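Local coordinates for SusD superfamily protein (Bacteroides fragilis, PDB 3L22), which probably binds sugars at the outer membrane as a SusD-family lipoprotein of the glycan-uptake machinery, at residues A[285-299]-A[379-391]. Numbering follows the deposited sequence.
With EDO (1,2-ethanediol), chain B.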
loop_
_atom_site.group_PDB
_atom_site.type_symbol
_atom_site.label_atom_id
_atom_site.label_comp_id
_atom_site.label_asym_id
_atom_site.label_seq_id
_atom_site.Cartn_x
_atom_site.Cartn_y
_atom_site.Cartn_z
ATOM N N ILE A 285 -3.391 9.288 -15.792
ATOM C CA ILE A 285 -4.760 8.814 -15.900
ATOM C C ILE A 285 -5.751 9.939 -16.183
ATOM O O ILE A 285 -6.658 9.790 -17.010
ATOM C CB ILE A 285 -5.190 7.979 -14.656
ATOM C CG1 ILE A 285 -6.570 7.303 -14.883
ATOM C CG2 ILE A 285 -5.223 8.807 -13.367
ATOM C CD1 ILE A 285 -6.642 6.425 -16.141
HETATM N N MSE A 286 -5.574 11.076 -15.529
HETATM C CA MSE A 286 -6.514 12.175 -15.710
HETATM C C MSE A 286 -6.262 12.969 -16.980
HETATM O O MSE A 286 -6.970 13.922 -17.195
HETATM C CB MSE A 286 -6.548 13.083 -14.467
HETATM C CG MSE A 286 -7.091 12.381 -13.259
HETATM SE SE MSE A 286 -7.619 13.740 -11.950
HETATM C CE MSE A 286 -8.061 12.772 -10.370
ATOM N N SER A 287 -5.270 12.594 -17.800
ATOM C CA SER A 287 -5.157 13.100 -19.157
ATOM C C SER A 287 -6.024 12.330 -20.124
ATOM O O SER A 287 -6.126 12.738 -21.258
ATOM C CB SER A 287 -3.714 12.995 -19.666
ATOM O OG SER A 287 -3.344 11.669 -20.003
ATOM N N LYS A 288 -6.580 11.188 -19.729
ATOM C CA LYS A 288 -7.345 10.387 -20.654
ATOM C C LYS A 288 -8.832 10.789 -20.615
ATOM O O LYS A 288 -9.388 10.908 -19.528
ATOM C CB LYS A 288 -7.224 8.907 -20.301
ATOM C CG LYS A 288 -5.779 8.372 -20.370
ATOM C CD LYS A 288 -5.764 6.919 -19.988
ATOM C CE LYS A 288 -4.361 6.376 -19.701
ATOM N NZ LYS A 288 -3.829 5.736 -20.875
ATOM N N PRO A 289 -9.484 10.964 -21.790
ATOM C CA PRO A 289 -10.853 11.503 -21.681
ATOM C C PRO A 289 -11.903 10.646 -20.930
ATOM O O PRO A 289 -12.701 11.247 -20.197
ATOM C CB PRO A 289 -11.230 11.795 -23.137
ATOM C CG PRO A 289 -9.928 12.219 -23.761
ATOM C CD PRO A 289 -8.881 11.316 -23.101
ATOM N N ASP A 290 -11.847 9.317 -20.970
ATOM C CA ASP A 290 -12.764 8.507 -20.169
ATOM C C ASP A 290 -12.503 8.500 -18.656
ATOM O O ASP A 290 -13.316 8.012 -17.886
ATOM C CB ASP A 290 -12.807 7.077 -20.681
ATOM C CG ASP A 290 -13.444 6.959 -22.090
ATOM O OD1 ASP A 290 -13.798 7.977 -22.731
ATOM O OD2 ASP A 290 -13.615 5.803 -22.527
ATOM N N TYR A 291 -11.372 9.043 -18.230
ATOM C CA TYR A 291 -10.993 9.060 -16.853
ATOM C C TYR A 291 -10.778 10.496 -16.402
ATOM O O TYR A 291 -10.088 10.740 -15.443
ATOM C CB TYR A 291 -9.762 8.131 -16.677
ATOM C CG TYR A 291 -10.137 6.734 -17.127
ATOM C CD1 TYR A 291 -10.755 5.848 -16.279
ATOM C CD2 TYR A 291 -9.949 6.348 -18.462
ATOM C CE1 TYR A 291 -11.186 4.599 -16.740
ATOM C CE2 TYR A 291 -10.350 5.110 -18.929
ATOM C CZ TYR A 291 -10.972 4.238 -18.056
ATOM O OH TYR A 291 -11.361 3.019 -18.528
ATOM N N SER A 292 -11.388 11.449 -17.117
ATOM C CA SER A 292 -11.423 12.827 -16.690
ATOM C C SER A 292 -12.750 13.479 -17.013
ATOM O O SER A 292 -12.817 14.663 -17.211
ATOM C CB SER A 292 -10.266 13.598 -17.320
ATOM O OG SER A 292 -10.302 13.499 -18.714
ATOM N N LEU A 293 -13.828 12.717 -16.966
ATOM C CA LEU A 293 -15.140 13.237 -17.315
ATOM C C LEU A 293 -15.593 14.277 -16.281
ATOM O O LEU A 293 -15.471 14.069 -15.068
ATOM C CB LEU A 293 -16.138 12.085 -17.377
ATOM C CG LEU A 293 -15.908 11.047 -18.466
ATOM C CD1 LEU A 293 -16.739 9.775 -18.143
ATOM C CD2 LEU A 293 -16.204 11.641 -19.858
ATOM N N ALA A 294 -16.088 15.404 -16.764
ATOM C CA ALA A 294 -16.459 16.523 -15.921
ATOM C C ALA A 294 -17.519 16.135 -14.868
ATOM O O ALA A 294 -17.563 16.727 -13.777
ATOM C CB ALA A 294 -16.964 17.763 -16.829
ATOM N N THR A 295 -18.366 15.150 -15.171
ATOM C CA THR A 295 -19.396 14.735 -14.230
ATOM C C THR A 295 -19.005 13.484 -13.415
ATOM O O THR A 295 -19.836 12.955 -12.688
ATOM C CB THR A 295 -20.690 14.416 -14.959
ATOM O OG1 THR A 295 -20.380 13.440 -15.943
ATOM C CG2 THR A 295 -21.301 15.673 -15.656
ATOM N N ASP A 296 -17.773 12.984 -13.554
ATOM C CA ASP A 296 -17.271 11.893 -12.706
ATOM C C ASP A 296 -17.118 12.453 -11.292
ATOM O O ASP A 296 -16.479 13.474 -11.109
ATOM C CB ASP A 296 -15.924 11.404 -13.277
ATOM C CG ASP A 296 -15.322 10.170 -12.573
ATOM O OD1 ASP A 296 -15.339 10.057 -11.327
ATOM O OD2 ASP A 296 -14.689 9.343 -13.301
ATOM N N LYS A 297 -17.664 11.772 -10.294
ATOM C CA LYS A 297 -17.562 12.228 -8.878
ATOM C C LYS A 297 -16.147 12.462 -8.385
ATOM O O LYS A 297 -15.924 13.365 -7.599
ATOM C CB LYS A 297 -18.265 11.241 -7.940
ATOM C CG LYS A 297 -19.789 11.198 -8.116
ATOM C CD LYS A 297 -20.437 10.286 -7.048
ATOM C CE LYS A 297 -21.892 9.947 -7.346
ATOM N NZ LYS A 297 -22.325 8.715 -6.562
ATOM N N ARG A 298 -15.200 11.639 -8.852
ATOM C CA ARG A 298 -13.822 11.716 -8.468
ATOM C C ARG A 298 -13.121 12.941 -9.077
ATOM O O ARG A 298 -12.266 13.551 -8.437
ATOM C CB ARG A 298 -13.123 10.436 -8.862
ATOM C CG ARG A 298 -13.721 9.200 -8.174
ATOM C CD ARG A 298 -13.350 7.904 -8.836
ATOM N NE ARG A 298 -13.897 7.817 -10.192
ATOM C CZ ARG A 298 -13.920 6.704 -10.916
ATOM N NH1 ARG A 298 -13.424 5.560 -10.441
ATOM N NH2 ARG A 298 -14.414 6.736 -12.153
ATOM N N ILE A 299 -13.520 13.302 -10.294
ATOM C CA ILE A 299 -13.030 14.489 -10.977
ATOM C C ILE A 299 -13.589 15.740 -10.265
ATOM O O ILE A 299 -12.815 16.615 -9.876
ATOM C CB ILE A 299 -13.370 14.446 -12.499
ATOM C CG1 ILE A 299 -12.682 13.227 -13.166
ATOM C CG2 ILE A 299 -13.034 15.785 -13.215
ATOM C CD1 ILE A 299 -11.201 13.081 -12.959
ATOM N N GLU A 379 -7.319 -3.275 -19.843
ATOM C CA GLU A 379 -6.929 -1.872 -19.804
ATOM C C GLU A 379 -7.974 -1.006 -19.097
ATOM O O GLU A 379 -7.617 -0.100 -18.365
ATOM C CB GLU A 379 -6.692 -1.360 -21.207
ATOM C CG GLU A 379 -6.219 0.087 -21.253
ATOM C CD GLU A 379 -5.447 0.455 -22.563
ATOM O OE1 GLU A 379 -4.646 -0.410 -23.076
ATOM O OE2 GLU A 379 -5.688 1.607 -23.060
ATOM N N ALA A 380 -9.261 -1.296 -19.300
ATOM C CA ALA A 380 -10.305 -0.551 -18.593
ATOM C C ALA A 380 -10.210 -0.770 -17.082
ATOM O O ALA A 380 -10.450 0.141 -16.305
ATOM C CB ALA A 380 -11.711 -0.950 -19.100
ATOM N N ILE A 381 -9.870 -1.983 -16.671
ATOM C CA ILE A 381 -9.700 -2.269 -15.241
ATOM C C ILE A 381 -8.466 -1.540 -14.690
ATOM O O ILE A 381 -8.561 -0.881 -13.639
ATOM C CB ILE A 381 -9.608 -3.795 -14.966
ATOM C CG1 ILE A 381 -10.950 -4.475 -15.315
ATOM C CG2 ILE A 381 -9.178 -4.052 -13.476
ATOM C CD1 ILE A 381 -10.882 -6.003 -15.524
ATOM N N TYR A 382 -7.340 -1.598 -15.421
ATOM C CA TYR A 382 -6.135 -0.881 -14.988
ATOM C C TYR A 382 -6.358 0.629 -14.857
ATOM O O TYR A 382 -5.932 1.226 -13.876
ATOM C CB TYR A 382 -4.954 -1.117 -15.920
ATOM C CG TYR A 382 -4.563 -2.567 -16.154
ATOM C CD1 TYR A 382 -4.845 -3.563 -15.232
ATOM C CD2 TYR A 382 -3.909 -2.939 -17.325
ATOM C CE1 TYR A 382 -4.492 -4.914 -15.483
ATOM C CE2 TYR A 382 -3.520 -4.303 -17.569
ATOM C CZ TYR A 382 -3.842 -5.256 -16.642
ATOM O OH TYR A 382 -3.504 -6.564 -16.865
ATOM N N ASN A 383 -7.053 1.214 -15.847
ATOM C CA ASN A 383 -7.342 2.635 -15.832
ATOM C C ASN A 383 -8.301 3.033 -14.706
ATOM O O ASN A 383 -8.088 4.040 -14.064
ATOM C CB ASN A 383 -7.911 3.099 -17.171
ATOM C CG ASN A 383 -6.851 3.221 -18.245
ATOM O OD1 ASN A 383 -5.673 3.443 -17.953
ATOM N ND2 ASN A 383 -7.265 3.072 -19.494
ATOM N N GLU A 384 -9.329 2.234 -14.467
ATOM C CA GLU A 384 -10.236 2.501 -13.351
ATOM C C GLU A 384 -9.503 2.505 -12.002
ATOM O O GLU A 384 -9.734 3.362 -11.149
ATOM C CB GLU A 384 -11.393 1.497 -13.332
ATOM C CG GLU A 384 -12.651 2.016 -12.600
ATOM C CD GLU A 384 -13.377 3.144 -13.345
ATOM O OE1 GLU A 384 -13.406 3.159 -14.607
ATOM O OE2 GLU A 384 -13.975 3.987 -12.654
ATOM N N LYS A 385 -8.602 1.551 -11.836
ATOM C CA LYS A 385 -7.780 1.431 -10.637
ATOM C C LYS A 385 -6.862 2.672 -10.501
ATOM O O LYS A 385 -6.705 3.210 -9.421
ATOM C CB LYS A 385 -6.967 0.136 -10.730
ATOM C CG LYS A 385 -6.122 -0.216 -9.507
ATOM C CD LYS A 385 -6.885 -1.032 -8.505
ATOM C CE LYS A 385 -5.994 -1.514 -7.337
ATOM N NZ LYS A 385 -5.022 -2.517 -7.823
ATOM N N ARG A 386 -6.326 3.167 -11.616
ATOM C CA ARG A 386 -5.483 4.362 -11.610
ATOM C C ARG A 386 -6.242 5.604 -11.117
ATOM O O ARG A 386 -5.714 6.395 -10.297
ATOM C CB ARG A 386 -4.896 4.591 -13.011
ATOM C CG ARG A 386 -3.830 3.583 -13.390
ATOM C CD ARG A 386 -3.389 3.730 -14.837
ATOM N NE ARG A 386 -2.610 4.948 -15.024
ATOM C CZ ARG A 386 -2.046 5.322 -16.166
ATOM N NH1 ARG A 386 -2.182 4.593 -17.279
ATOM N NH2 ARG A 386 -1.365 6.455 -16.213
ATOM N N LEU A 387 -7.476 5.754 -11.576
ATOM C CA LEU A 387 -8.310 6.900 -11.182
ATOM C C LEU A 387 -8.868 6.726 -9.769
ATOM O O LEU A 387 -8.765 7.624 -8.942
ATOM C CB LEU A 387 -9.440 7.149 -12.199
ATOM C CG LEU A 387 -10.441 8.278 -11.895
ATOM C CD1 LEU A 387 -9.708 9.624 -11.755
ATOM C CD2 LEU A 387 -11.539 8.379 -12.957
ATOM N N GLU A 388 -9.428 5.572 -9.483
ATOM C CA GLU A 388 -9.928 5.320 -8.138
ATOM C C GLU A 388 -8.851 5.509 -7.056
ATOM O O GLU A 388 -9.186 6.041 -6.012
ATOM C CB GLU A 388 -10.538 3.927 -8.041
ATOM C CG GLU A 388 -11.365 3.630 -6.771
ATOM C CD GLU A 388 -12.713 4.338 -6.706
ATOM O OE1 GLU A 388 -13.359 4.589 -7.763
ATOM O OE2 GLU A 388 -13.128 4.639 -5.567
ATOM N N PHE A 389 -7.598 5.080 -7.306
ATOM C CA PHE A 389 -6.547 5.055 -6.297
ATOM C C PHE A 389 -5.411 6.045 -6.496
ATOM O O PHE A 389 -4.339 5.934 -5.885
ATOM C CB PHE A 389 -6.088 3.599 -6.079
ATOM C CG PHE A 389 -7.160 2.796 -5.485
ATOM C CD1 PHE A 389 -7.495 2.981 -4.149
ATOM C CD2 PHE A 389 -7.953 1.975 -6.265
ATOM C CE1 PHE A 389 -8.562 2.285 -3.593
ATOM C CE2 PHE A 389 -9.012 1.302 -5.717
ATOM C CZ PHE A 389 -9.325 1.479 -4.387
ATOM N N ILE A 390 -5.681 7.086 -7.282
ATOM C CA ILE A 390 -4.746 8.182 -7.415
ATOM C C ILE A 390 -4.462 8.743 -6.028
ATOM O O ILE A 390 -5.378 9.048 -5.257
ATOM C CB ILE A 390 -5.232 9.267 -8.425
ATOM C CG1 ILE A 390 -4.100 10.272 -8.722
ATOM C CG2 ILE A 390 -6.524 10.003 -7.967
ATOM C CD1 ILE A 390 -4.366 11.181 -9.995
ATOM N N GLY A 391 -3.175 8.843 -5.700
ATOM C CA GLY A 391 -2.755 9.323 -4.382
ATOM C C GLY A 391 -2.869 8.360 -3.213
ATOM O O GLY A 391 -2.683 8.780 -2.041
HETATM C C1 EDO B . -3.224 -4.080 -5.642
HETATM O O1 EDO B . -4.255 -3.142 -5.415
HETATM C C2 EDO B . -1.821 -3.511 -5.377
HETATM O O2 EDO B . -0.924 -4.575 -5.828
HETATM O O HOH W 1 -1.211 5.339 -19.919
HETATM O O HOH W 2 -5.522 3.773 -21.920
HETATM O O HOH W 3 -12.727 1.592 -16.673
HETATM O O HOH W 4 -10.070 2.132 -20.726
#
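Arg298 bends at its third side-chain torsion (chi3 -64°), while Glu384 and Glu388 each leave helix 374-388 with CG anti to the backbone N and a fold at chi2, so that both carboxylates turn back to one guanidinium. The outcome is a buried salt-bridge network in the SusD-family fold, a worked example of an arginine whose guanidinium is fixed in rotation by three acids ranged around its edge. Glu384 OE2 takes both terminal nitrogens end-on, lying 2.8 Å from Arg298 NH1 and almost exactly in the guanidinium plane. Glu388 OE1 also receives NH1, through a more tilted bond. From its own segment Arg298 is gripped side-on by Asp296, NE to OD1 and NH2 to OD2; the same OD1 caps the start of helix 297-302 by accepting from Arg298 N. Glu384 OE1 also pairs with Arg356, and Glu388 OE2 with Arg358 and Arg326, which probably offsets the gathering of acids.

Leu387 carries the apolar half. Its CD2 lies over one face of the guanidinium, whereas CD1 meets the selenomethionine methyl, Met286 CE, at 3.8 Å. Ile285 lays CG1 against Leu387 CB and pushes CD1 to 3.5 Å from Asn383 O.

Toward the start of the helical segment, Tyr291 presents a ring face to Asn383 CB, a CH-pi contact 3.6 Å from the centroid. Arg386, whose guanidinium is anchored by Asp55, shares a water with Lys288 NZ. At the phenol end, one water accepts from Tyr291 OH at 2.7 Å and donates to Ala380 O and Glu384 OE1.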